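Local coordinates for uncharacterized protein (Listeria monocytogenes, PDB 3MAB), which is of unknown function but carries a TfoX C-terminal domain of the helix-hairpin-helix clan and consists mainly of packed alpha-helices, at residues P10-G13 against K14-Q18; Q18-K22 against A23-T27; H68-D71 against E72-I76. The protein carries 2 engineered substitutions. All blocks are in the same frame, centred on the assembly; numbering follows the deposited sequence.

Three contacts at helix ends offer a worked example of how a small all-helical domain sets the limits of its helices. Contacts 1 and 2 are the start and finish of the same short helix, 14-22; they share Gln18, their centres lie about 10 Å apart, and apolar side chains touch between them. Contact 3 comes much later in the chain, where the loop after helix 52-63 leads into helix 72-85. Its centre is about 20 Å from that of contact 1 and about 24 Å from that of contact 2, across the chain's centre from the latter. Two helix starts and one helix stop thus lie within a single TfoX C-terminal domain.

Contact 1 (P10-G13 against K14-Q18); sequences PNIG and KVLEQ
Ile12 lies against the first turn of helix 14-22, and its branches part at CB to do different work. Ile12 CG2, anti to the backbone N because chi1 (-53°) puts CG1 beside it, sits 3.7 Å from Glu17 N. Ile12 CG2 is also 4.2 Å from Leu16 CG, so it covers neighbouring residues of the turn at once. The other branch runs on through CG1 to the tip, where Ile12 CD1 comes within 4.1 Å of Leu20 CD1, one helical turn beyond Leu16.

The polar counterpart is short and straight: Glu17 N donates to Gly13 O at 3.0 Å with an N-H...O angle of 165°. Leu16, reaching back, brings CD2 to 4.1 Å from Asn11 O. The carboxylate of Glu17 turns away, and OE2 takes a hydrogen bond from Ser7 N, while the amide of Asn11 bonds to Ile65 O and Trp67 N. An extended loop thus ends in the Gly13 N-cap and leads into the first helix of the TfoX C-terminal domain. Around it, Ile12 packs on Ala61 of helix 52-63 and Leu31 of helix 28-46, with Leu16 touching Ala57 and Ile43 of the same two helices.

Contact 2 (Q18-K22 against A23-T27); sequences QDLIK and AGIKT
Leu20 and Ile25 lean together at the end of helix 14-22, their side chains set at a slant to one another. The methyl Leu20 CD2 meets the tip of the other chain, Ile25 CD1, at 4.0 Å, and it is almost as near the second branch, CG2. Both residues turn their first side-chain bond beside the backbone N (chi1 -78° in Leu20), which brings the branched ends together on the buried side. Closer to the backbone, Leu20 CB rests 3.6 Å from Ile25 O. Ile21 faces the exposed side instead, where Ile21 CG1 lies 4.1 Å from Lys26 CA.

The chain reversal beneath these side chains is a Schellman motif, with Gly24 as the C-prime residue at positive phi (89°). Ile25 N reaches back to Leu20 O at 3.0 Å, and inside that loop Gly24 N bonds to Ile21 O at 2.8 Å. Neither acceptor is met in its plane: the donors come from above the carbonyl, most steeply at Ile21 O. The Leu20-Ile25 pairing is the apolar contact that classically accompanies this motif. Before it, Ala23 N still makes a helical bond to Asp19 O at 3.0 Å, while Ala23 O accepts from Arg42 NH2. Ile25 continues onto Leu31 and Ala39 of helix 28-46, whose start is capped by Thr27 OG1 bonding to Glu30 N.

Contact 3 (H68-D71 against E72-I76); sequences HGLD and EAKKI
Asp71 curls its carboxylate over the first turn of helix 72-85, and OD1 accepts from Lys74 N at 2.9 Å. Its CG is held between the backbone N and the carbonyl carbon (chi1 60°), which aims OD1 along the turn. The donor arrives from above the carboxylate plane, and the N-H...O angle is 147°. Lys74 CB lies close by, 3.4 Å from Asp71 OD1, and Ala73 CB is 3.6 Å from the same Asp71 OD1. A straighter backbone bond runs from Lys75 N to Asp71 O, 3.0 Å long.

This is a side-chain N-cap: Asp71 takes up an amide of the first turn, and its negative charge would probably be favoured at the positive end of the helix dipole. Leu70 and Lys75 stand at the two positions that a hydrophobic staple uses, here with the lysine's aliphatic stem as one partner. Leu70 CB touches Lys75 CG at 3.9 Å, and further out Lys75 CE comes to 3.2 Å from Leu70 O. Leu70 is buried, packed on Glu59 and Gln63 of helix 52-63.

The solvent side is looser. The first side-chain bond of exposed Glu72 points away from the loop, although CB still touches Asp71. The ammonium group of Lys74 swings away to a salt bridge with Glu77, while His68, also exposed, packs on Ser49 of the second subunit.

Contact 1 (P10-G13 against K14-Q18)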
loop_
_atom_site.group_PDB
_atom_site.type_symbol
_atom_site.label_atom_id
_atom_site.label_comp_id
_atom_site.label_asym_id
_atom_site.label_seq_id
_atom_site.Cartn_x
_atom_site.Cartn_y
_atom_site.Cartn_z
ATOM N N PRO B 10 -1.573 -2.441 -1.294
ATOM C CA PRO B 10 -1.764 -1.000 -1.572
ATOM C C PRO B 10 -1.401 -0.641 -3.027
ATOM O O PRO B 10 -0.387 -1.151 -3.557
ATOM C CB PRO B 10 -0.814 -0.307 -0.588
ATOM C CG PRO B 10 -0.320 -1.380 0.299
ATOM C CD PRO B 10 -0.623 -2.690 -0.202
ATOM N N ASN B 11 -2.178 0.242 -3.653
ATOM C CA ASN B 11 -1.972 0.792 -4.993
ATOM C C ASN B 11 -2.208 -0.114 -6.168
ATOM O O ASN B 11 -2.078 0.359 -7.291
ATOM C CB ASN B 11 -0.540 1.370 -5.117
ATOM C CG ASN B 11 -0.096 2.074 -3.864
ATOM O OD1 ASN B 11 -0.711 3.049 -3.462
ATOM N ND2 ASN B 11 0.952 1.555 -3.215
ATOM N N ILE B 12 -2.475 -1.390 -5.943
ATOM C CA ILE B 12 -2.660 -2.331 -7.049
ATOM C C ILE B 12 -4.115 -2.496 -7.407
ATOM O O ILE B 12 -4.814 -3.188 -6.688
ATOM C CB ILE B 12 -1.988 -3.694 -6.765
ATOM C CG1 ILE B 12 -0.532 -3.458 -6.393
ATOM C CG2 ILE B 12 -2.114 -4.583 -8.041
ATOM C CD1 ILE B 12 0.365 -4.672 -6.381
ATOM N N GLY B 13 -4.540 -1.850 -8.505
ATOM C CA GLY B 13 -5.876 -2.016 -9.059
ATOM C C GLY B 13 -6.001 -3.275 -9.866
ATOM O O GLY B 13 -5.041 -3.995 -10.086
ATOM N N LYS B 14 -7.206 -3.523 -10.364
ATOM C CA LYS B 14 -7.450 -4.824 -10.969
ATOM C C LYS B 14 -6.638 -4.940 -12.266
ATOM O O LYS B 14 -6.078 -5.983 -12.557
ATOM C CB LYS B 14 -8.953 -5.065 -11.164
ATOM C CG LYS B 14 -9.720 -5.209 -9.843
ATOM C CD LYS B 14 -9.835 -3.894 -9.063
ATOM C CE LYS B 14 -11.035 -3.854 -8.137
ATOM N NZ LYS B 14 -11.303 -2.460 -7.657
ATOM N N VAL B 15 -6.525 -3.878 -13.020
ATOM C CA VAL B 15 -5.813 -3.902 -14.255
ATOM C C VAL B 15 -4.290 -4.059 -14.084
ATOM O O VAL B 15 -3.600 -4.812 -14.792
ATOM C CB VAL B 15 -6.239 -2.663 -15.053
ATOM C CG1 VAL B 15 -5.350 -2.481 -16.221
ATOM C CG2 VAL B 15 -7.774 -2.771 -15.447
ATOM N N LEU B 16 -3.730 -3.366 -13.123
ATOM C CA LEU B 16 -2.321 -3.593 -12.805
ATOM C C LEU B 16 -2.068 -5.035 -12.296
ATOM O O LEU B 16 -1.052 -5.626 -12.640
ATOM C CB LEU B 16 -1.832 -2.564 -11.783
ATOM C CG LEU B 16 -0.380 -2.596 -11.356
ATOM C CD1 LEU B 16 0.605 -2.612 -12.571
ATOM C CD2 LEU B 16 -0.048 -1.424 -10.431
ATOM N N GLU B 17 -2.992 -5.589 -11.491
ATOM C CA GLU B 17 -2.897 -6.989 -11.076
ATOM C C GLU B 17 -2.844 -7.848 -12.359
ATOM O O GLU B 17 -2.044 -8.743 -12.438
ATOM C CB GLU B 17 -4.080 -7.414 -10.187
ATOM C CG GLU B 17 -4.179 -8.969 -9.964
ATOM C CD GLU B 17 -5.262 -9.358 -9.003
ATOM O OE1 GLU B 17 -6.427 -9.191 -9.349
ATOM O OE2 GLU B 17 -4.934 -9.742 -7.865
ATOM N N GLN B 18 -3.737 -7.622 -13.331
ATOM C CA GLN B 18 -3.774 -8.419 -14.561
ATOM C C GLN B 18 -2.462 -8.256 -15.312
ATOM O O GLN B 18 -1.932 -9.207 -15.848
ATOM C CB GLN B 18 -4.951 -8.017 -15.447
ATOM C CG GLN B 18 -6.242 -8.391 -14.873
ATOM C CD GLN B 18 -7.435 -7.760 -15.566
ATOM O OE1 GLN B 18 -7.363 -6.649 -16.153
ATOM N NE2 GLN B 18 -8.561 -8.447 -15.477
#

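Contact 2 (Q18-K22 against A23-T27)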
loop_
_atom_site.group_PDB
_atom_site.type_symbol
_atom_site.label_atom_id
_atom_site.label_comp_id
_atom_site.label_asym_id
_atom_site.label_seq_id
_atom_site.Cartn_x
_atom_site.Cartn_y
_atom_site.Cartn_z
ATOM N N GLN B 18 -3.737 -7.622 -13.331
ATOM C CA GLN B 18 -3.774 -8.419 -14.561
ATOM C C GLN B 18 -2.462 -8.256 -15.312
ATOM O O GLN B 18 -1.932 -9.207 -15.848
ATOM C CB GLN B 18 -4.951 -8.017 -15.447
ATOM C CG GLN B 18 -6.242 -8.391 -14.873
ATOM C CD GLN B 18 -7.435 -7.760 -15.566
ATOM O OE1 GLN B 18 -7.363 -6.649 -16.153
ATOM N NE2 GLN B 18 -8.561 -8.447 -15.477
ATOM N N ASP B 19 -1.940 -7.039 -15.362
ATOM C CA ASP B 19 -0.652 -6.804 -16.087
ATOM C C ASP B 19 0.512 -7.546 -15.416
ATOM O O ASP B 19 1.340 -8.151 -16.096
ATOM C CB ASP B 19 -0.330 -5.301 -16.182
ATOM C CG ASP B 19 -1.302 -4.559 -17.113
ATOM O OD1 ASP B 19 -1.972 -5.192 -17.974
ATOM O OD2 ASP B 19 -1.366 -3.311 -16.968
ATOM N N LEU B 20 0.508 -7.537 -14.078
ATOM C CA LEU B 20 1.522 -8.258 -13.356
ATOM C C LEU B 20 1.434 -9.773 -13.685
ATOM O O LEU B 20 2.423 -10.397 -13.970
ATOM C CB LEU B 20 1.409 -8.017 -11.876
ATOM C CG LEU B 20 1.968 -6.689 -11.367
ATOM C CD1 LEU B 20 1.453 -6.496 -9.940
ATOM C CD2 LEU B 20 3.501 -6.631 -11.413
ATOM N N ILE B 21 0.243 -10.344 -13.607
ATOM C CA ILE B 21 0.067 -11.761 -13.866
ATOM C C ILE B 21 0.492 -12.121 -15.261
ATOM O O ILE B 21 1.179 -13.106 -15.473
ATOM C CB ILE B 21 -1.391 -12.137 -13.595
ATOM C CG1 ILE B 21 -1.706 -12.054 -12.111
ATOM C CG2 ILE B 21 -1.668 -13.549 -14.170
ATOM C CD1 ILE B 21 -3.206 -12.096 -11.787
ATOM N N LYS B 22 0.099 -11.310 -16.204
ATOM C CA LYS B 22 0.470 -11.531 -17.571
ATOM C C LYS B 22 1.981 -11.546 -17.740
ATOM O O LYS B 22 2.531 -12.323 -18.564
ATOM C CB LYS B 22 -0.142 -10.480 -18.490
ATOM C CG LYS B 22 -1.626 -10.611 -18.704
ATOM C CD LYS B 22 -2.061 -9.598 -19.748
ATOM C CE LYS B 22 -3.234 -8.783 -19.330
ATOM N NZ LYS B 22 -4.495 -9.456 -19.737
ATOM N N ALA B 23 2.657 -10.738 -16.945
ATOM C CA ALA B 23 4.126 -10.733 -16.907
ATOM C C ALA B 23 4.747 -11.793 -16.021
ATOM O O ALA B 23 5.975 -11.825 -15.930
ATOM C CB ALA B 23 4.641 -9.377 -16.509
ATOM N N GLY B 24 3.961 -12.701 -15.451
ATOM C CA GLY B 24 4.503 -13.829 -14.682
ATOM C C GLY B 24 4.717 -13.570 -13.219
ATOM O O GLY B 24 5.371 -14.379 -12.522
ATOM N N ILE B 25 4.142 -12.475 -12.727
ATOM C CA ILE B 25 4.218 -12.093 -11.306
ATOM C C ILE B 25 2.827 -12.256 -10.752
ATOM O O ILE B 25 1.962 -11.440 -11.016
ATOM C CB ILE B 25 4.748 -10.668 -11.156
ATOM C CG1 ILE B 25 6.179 -10.582 -11.723
ATOM C CG2 ILE B 25 4.642 -10.241 -9.675
ATOM C CD1 ILE B 25 6.561 -9.135 -11.937
ATOM N N LYS B 26 2.584 -13.357 -10.026
ATOM C CA LYS B 26 1.205 -13.771 -9.739
ATOM C C LYS B 26 0.731 -13.611 -8.309
ATOM O O LYS B 26 -0.482 -13.705 -8.056
ATOM C CB LYS B 26 0.970 -15.236 -10.174
ATOM C CG LYS B 26 1.474 -15.532 -11.617
ATOM C CD LYS B 26 0.913 -16.817 -12.170
ATOM C CE LYS B 26 1.882 -17.628 -13.044
ATOM N NZ LYS B 26 2.918 -16.900 -13.858
ATOM N N THR B 27 1.643 -13.296 -7.400
ATOM C CA THR B 27 1.336 -13.195 -5.962
ATOM C C THR B 27 2.122 -12.072 -5.333
ATOM O O THR B 27 3.137 -11.654 -5.900
ATOM C CB THR B 27 1.750 -14.491 -5.234
ATOM O OG1 THR B 27 3.175 -14.585 -5.191
ATOM C CG2 THR B 27 1.117 -15.776 -5.900
#

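Contact 3 (H68-D71 against E72-I76)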
loop_
_atom_site.group_PDB
_atom_site.type_symbol
_atom_site.label_atom_id
_atom_site.label_comp_id
_atom_site.label_asym_id
_atom_site.label_seq_id
_atom_site.Cartn_x
_atom_site.Cartn_y
_atom_site.Cartn_z
ATOM N N HIS B 68 1.679 7.442 -2.027
ATOM C CA HIS B 68 1.745 8.833 -1.654
ATOM C C HIS B 68 2.769 8.984 -0.492
ATOM O O HIS B 68 3.401 10.023 -0.359
ATOM C CB HIS B 68 0.379 9.367 -1.204
ATOM C CG HIS B 68 -0.782 8.995 -2.097
ATOM N ND1 HIS B 68 -1.201 7.696 -2.256
ATOM C CD2 HIS B 68 -1.686 9.765 -2.765
ATOM C CE1 HIS B 68 -2.273 7.665 -3.042
ATOM N NE2 HIS B 68 -2.596 8.906 -3.357
ATOM N N GLY B 69 2.917 7.946 0.332
ATOM C CA GLY B 69 3.825 7.982 1.478
ATOM C C GLY B 69 5.261 7.594 1.251
ATOM O O GLY B 69 6.057 7.555 2.198
ATOM N N LEU B 70 5.616 7.278 0.018
ATOM C CA LEU B 70 6.979 6.905 -0.247
ATOM C C LEU B 70 7.932 8.028 0.143
ATOM O O LEU B 70 7.632 9.181 -0.097
ATOM C CB LEU B 70 7.190 6.548 -1.727
ATOM C CG LEU B 70 6.617 5.208 -2.227
ATOM C CD1 LEU B 70 6.576 5.127 -3.737
ATOM C CD2 LEU B 70 7.449 4.064 -1.560
ATOM N N ASP B 71 9.065 7.670 0.727
ATOM C CA ASP B 71 10.062 8.693 1.040
ATOM C C ASP B 71 10.570 9.404 -0.187
ATOM O O ASP B 71 10.570 8.857 -1.308
ATOM C CB ASP B 71 11.177 8.159 1.930
ATOM C CG ASP B 71 11.915 7.045 1.335
ATOM O OD1 ASP B 71 12.886 7.261 0.584
ATOM O OD2 ASP B 71 11.478 5.887 1.523
ATOM N N GLU B 72 11.042 10.624 0.002
ATOM C CA GLU B 72 11.426 11.426 -1.117
ATOM C C GLU B 72 12.602 10.798 -1.858
ATOM O O GLU B 72 12.689 10.878 -3.071
ATOM C CB GLU B 72 11.848 12.797 -0.639
ATOM C CG GLU B 72 11.976 13.803 -1.739
ATOM C CD GLU B 72 10.661 14.089 -2.403
ATOM O OE1 GLU B 72 9.674 14.173 -1.627
ATOM O OE2 GLU B 72 10.651 14.232 -3.658
ATOM N N ALA B 73 13.544 10.197 -1.118
ATOM C CA ALA B 73 14.694 9.568 -1.762
ATOM C C ALA B 73 14.279 8.435 -2.692
ATOM O O ALA B 73 14.796 8.296 -3.798
ATOM C CB ALA B 73 15.661 9.087 -0.764
ATOM N N LYS B 74 13.328 7.638 -2.275
ATOM C CA LYS B 74 12.843 6.548 -3.082
ATOM C C LYS B 74 12.121 7.070 -4.284
ATOM O O LYS B 74 12.309 6.550 -5.386
ATOM C CB LYS B 74 11.935 5.634 -2.278
ATOM C CG LYS B 74 11.413 4.390 -3.022
ATOM C CD LYS B 74 12.461 3.515 -3.586
ATOM C CE LYS B 74 13.238 2.815 -2.574
ATOM N NZ LYS B 74 14.298 2.027 -3.243
ATOM N N LYS B 75 11.287 8.096 -4.117
ATOM C CA LYS B 75 10.588 8.650 -5.283
ATOM C C LYS B 75 11.580 9.179 -6.337
ATOM O O LYS B 75 11.400 8.953 -7.555
ATOM C CB LYS B 75 9.666 9.767 -4.888
ATOM C CG LYS B 75 8.468 9.362 -4.084
ATOM C CD LYS B 75 7.600 10.616 -3.834
ATOM C CE LYS B 75 6.487 10.356 -2.893
ATOM N NZ LYS B 75 6.252 11.553 -2.034
ATOM N N ILE B 76 12.638 9.866 -5.879
ATOM C CA ILE B 76 13.654 10.369 -6.792
ATOM C C ILE B 76 14.391 9.232 -7.461
ATOM O O ILE B 76 14.687 9.295 -8.657
ATOM C CB ILE B 76 14.563 11.412 -6.086
ATOM C CG1 ILE B 76 13.739 12.685 -5.885
ATOM C CG2 ILE B 76 15.851 11.670 -6.910
ATOM C CD1 ILE B 76 14.358 13.653 -4.893
#